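Local coordinates for protein kcn28 (Kitasatospora, PDB 6J31) that has the two-domain GT-B fold of the Erythromycin biosynthesis protein CIII-like family and binds (2E,2'E)-3,3'-(1,2-phenylene)di(prop-2-enoic acid) in a pocket lined by both halves of the chain, at residues Asp73-Ala76 with Gln77-Phe81. Sequence-based numbering, arbitrary orientation.
Sequences DQIA and QMDVF
Asp73 and Gln77 meet in a local i to i+4 contact within the opening turns of helix 74-96, in the N-terminal half of this GT-B fold. Gln77 N donates to Asp73 O at 2.7 Å, and Val80 N to Ala76 O at 3.0 Å; Met78 and Asp79 repeat the pattern with Gln74 and Ile75. Asp73 suits the N-cap because its short carboxylate can fold back on the first turn: OD1 accepts a weak bond from Ile75 N (3.3 Å), while OD2 pairs with Arg153. On one flank the unbranched Met78 bends at chi3 (-103°), bringing its methyl CE back over the preceding turn, 3.7 Å from Gln74 CG and 4.0 Å from Ile75 CG1. Asp79 runs alongside Ile75, Asp79 OD2 lying 4.0 Å from Ile75 CG2; a carboxylate suits this place because Asp79 OD1 is hydrogen-bonded to His157 ND1. Gln77 instead turns its amide toward the bound peptide, to which NE2 is covalently linked, and Phe81, one turn on, touches the bound BG9. Ile75 and Met78 pack against Leu148 of helix 142-150, and helix 152-167 supplies Arg153 and His157, whereas Val80 rests on the loop residues Leu61 and Pro62.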
ATOM      1  N   ASP A  73     -12.315  -7.020 -16.393  1.00 90.30           N
ATOM      2  CA  ASP A  73     -12.843  -8.314 -15.985  1.00 87.02           C
ATOM      3  C   ASP A  73     -11.847  -8.965 -15.035  1.00 81.61           C
ATOM      4  O   ASP A  73     -10.641  -8.716 -15.112  1.00 81.27           O
ATOM      5  CB  ASP A  73     -13.104  -9.213 -17.210  1.00 88.28           C
ATOM      6  CG  ASP A  73     -13.760 -10.540 -16.852  1.00 88.81           C
ATOM      7  OD1 ASP A  73     -13.847 -10.884 -15.652  1.00 89.06           O
ATOM      8  OD2 ASP A  73     -14.186 -11.250 -17.787  1.00 89.00           O
ATOM      9  N   GLN A  74     -12.364  -9.797 -14.127  1.00 76.72           N
ATOM     10  CA  GLN A  74     -11.509 -10.410 -13.114  1.00 73.36           C
ATOM     11  C   GLN A  74     -10.509 -11.375 -13.743  1.00 67.92           C
ATOM     12  O   GLN A  74      -9.321 -11.357 -13.406  1.00 66.17           O
ATOM     13  CB  GLN A  74     -12.366 -11.129 -12.072  1.00 76.64           C
ATOM     14  CG  GLN A  74     -11.578 -12.067 -11.172  1.00 79.11           C
ATOM     15  CD  GLN A  74     -12.413 -12.632 -10.039  1.00 81.01           C
ATOM     16  OE1 GLN A  74     -13.480 -13.203 -10.264  1.00 82.09           O
ATOM     17  NE2 GLN A  74     -11.919 -12.491  -8.812  1.00 81.35           N
ATOM     18  N   ILE A  75     -10.972 -12.255 -14.630  1.00 64.79           N
ATOM     19  CA  ILE A  75     -10.038 -13.157 -15.297  1.00 62.10           C
ATOM     20  C   ILE A  75      -9.089 -12.365 -16.188  1.00 59.63           C
ATOM     21  O   ILE A  75      -7.895 -12.676 -16.283  1.00 58.54           O
ATOM     22  CB  ILE A  75     -10.789 -14.251 -16.083  1.00 63.58           C
ATOM     23  CG1 ILE A  75     -11.671 -15.098 -15.154  1.00 63.75           C
ATOM     24  CG2 ILE A  75      -9.808 -15.141 -16.841  1.00 63.88           C
ATOM     25  CD1 ILE A  75     -13.056 -14.527 -14.891  1.00 66.20           C
ATOM     26  N   ALA A  76      -9.598 -11.314 -16.838  1.00 59.10           N
ATOM     27  CA  ALA A  76      -8.749 -10.466 -17.670  1.00 60.76           C
ATOM     28  C   ALA A  76      -7.685  -9.752 -16.845  1.00 63.35           C
ATOM     29  O   ALA A  76      -6.551  -9.573 -17.303  1.00 62.02           O
ATOM     30  CB  ALA A  76      -9.603  -9.451 -18.431  1.00 59.99           C
ATOM     31  N   GLN A  77      -8.038  -9.320 -15.632  1.00 68.59           N
ATOM     32  CA  GLN A  77      -7.059  -8.680 -14.757  1.00 73.19           C
ATOM     33  C   GLN A  77      -5.945  -9.652 -14.374  1.00 68.35           C
ATOM     34  O   GLN A  77      -4.773  -9.265 -14.306  1.00 71.49           O
ATOM     35  CB  GLN A  77      -7.771  -8.096 -13.532  1.00 82.54           C
ATOM     36  CG  GLN A  77      -7.908  -9.006 -12.315  1.00 93.34           C
ATOM     37  CD  GLN A  77      -7.512  -8.325 -11.024  1.00100.07           C
ATOM     38  OE1 GLN A  77      -7.782  -7.131 -10.843  1.00107.75           O
ATOM     39  NE2 GLN A  77      -6.892  -9.080 -10.103  1.00 95.25           N
ATOM     40  N   MET A  78      -6.287 -10.921 -14.132  1.00 63.11           N
ATOM     41  CA  MET A  78      -5.260 -11.927 -13.875  1.00 58.54           C
ATOM     42  C   MET A  78      -4.385 -12.157 -15.099  1.00 54.73           C
ATOM     43  O   MET A  78      -3.187 -12.437 -14.970  1.00 53.93           O
ATOM     44  CB  MET A  78      -5.892 -13.239 -13.418  1.00 56.88           C
ATOM     45  CG  MET A  78      -6.705 -13.117 -12.152  1.00 55.57           C
ATOM     46  SD  MET A  78      -7.369 -14.705 -11.639  1.00 54.25           S
ATOM     47  CE  MET A  78      -9.056 -14.520 -12.179  1.00 54.14           C
ATOM     48  N   ASP A  79      -4.972 -12.083 -16.294  1.00 51.05           N
ATOM     49  CA  ASP A  79      -4.189 -12.274 -17.508  1.00 47.88           C
ATOM     50  C   ASP A  79      -3.201 -11.132 -17.711  1.00 44.11           C
ATOM     51  O   ASP A  79      -2.097 -11.345 -18.224  1.00 42.19           O
ATOM     52  CB  ASP A  79      -5.119 -12.424 -18.709  1.00 48.35           C
ATOM     53  CG  ASP A  79      -5.768 -13.793 -18.769  1.00 48.05           C
ATOM     54  OD1 ASP A  79      -5.153 -14.762 -18.273  1.00 46.99           O
ATOM     55  OD2 ASP A  79      -6.889 -13.899 -19.310  1.00 48.68           O
ATOM     56  N   VAL A  80      -3.585  -9.910 -17.333  1.00 42.81           N
ATOM     57  CA  VAL A  80      -2.662  -8.781 -17.426  1.00 41.59           C
ATOM     58  C   VAL A  80      -1.467  -8.994 -16.502  1.00 40.19           C
ATOM     59  O   VAL A  80      -0.316  -8.741 -16.882  1.00 38.65           O
ATOM     60  CB  VAL A  80      -3.397  -7.465 -17.117  1.00 43.36           C
ATOM     61  CG1 VAL A  80      -2.401  -6.347 -16.834  1.00 43.46           C
ATOM     62  CG2 VAL A  80      -4.305  -7.095 -18.275  1.00 44.80           C
ATOM     63  N   PHE A  81      -1.718  -9.465 -15.278  1.00 40.31           N
ATOM     64  CA  PHE A  81      -0.624  -9.727 -14.347  1.00 40.51           C
ATOM     65  C   PHE A  81       0.292 -10.828 -14.865  1.00 38.33           C
ATOM     66  O   PHE A  81       1.521 -10.704 -14.802  1.00 41.01           O
ATOM     67  CB  PHE A  81      -1.187 -10.087 -12.972  1.00 42.35           C
ATOM     68  CG  PHE A  81      -1.625  -8.896 -12.170  1.00 42.92           C
ATOM     69  CD1 PHE A  81      -0.719  -7.912 -11.817  1.00 42.86           C
ATOM     70  CD2 PHE A  81      -2.946  -8.750 -11.783  1.00 42.95           C
ATOM     71  CE1 PHE A  81      -1.119  -6.809 -11.084  1.00 42.31           C
ATOM     72  CE2 PHE A  81      -3.350  -7.647 -11.057  1.00 42.95           C
ATOM     73  CZ  PHE A  81      -2.436  -6.677 -10.705  1.00 42.19           C
TER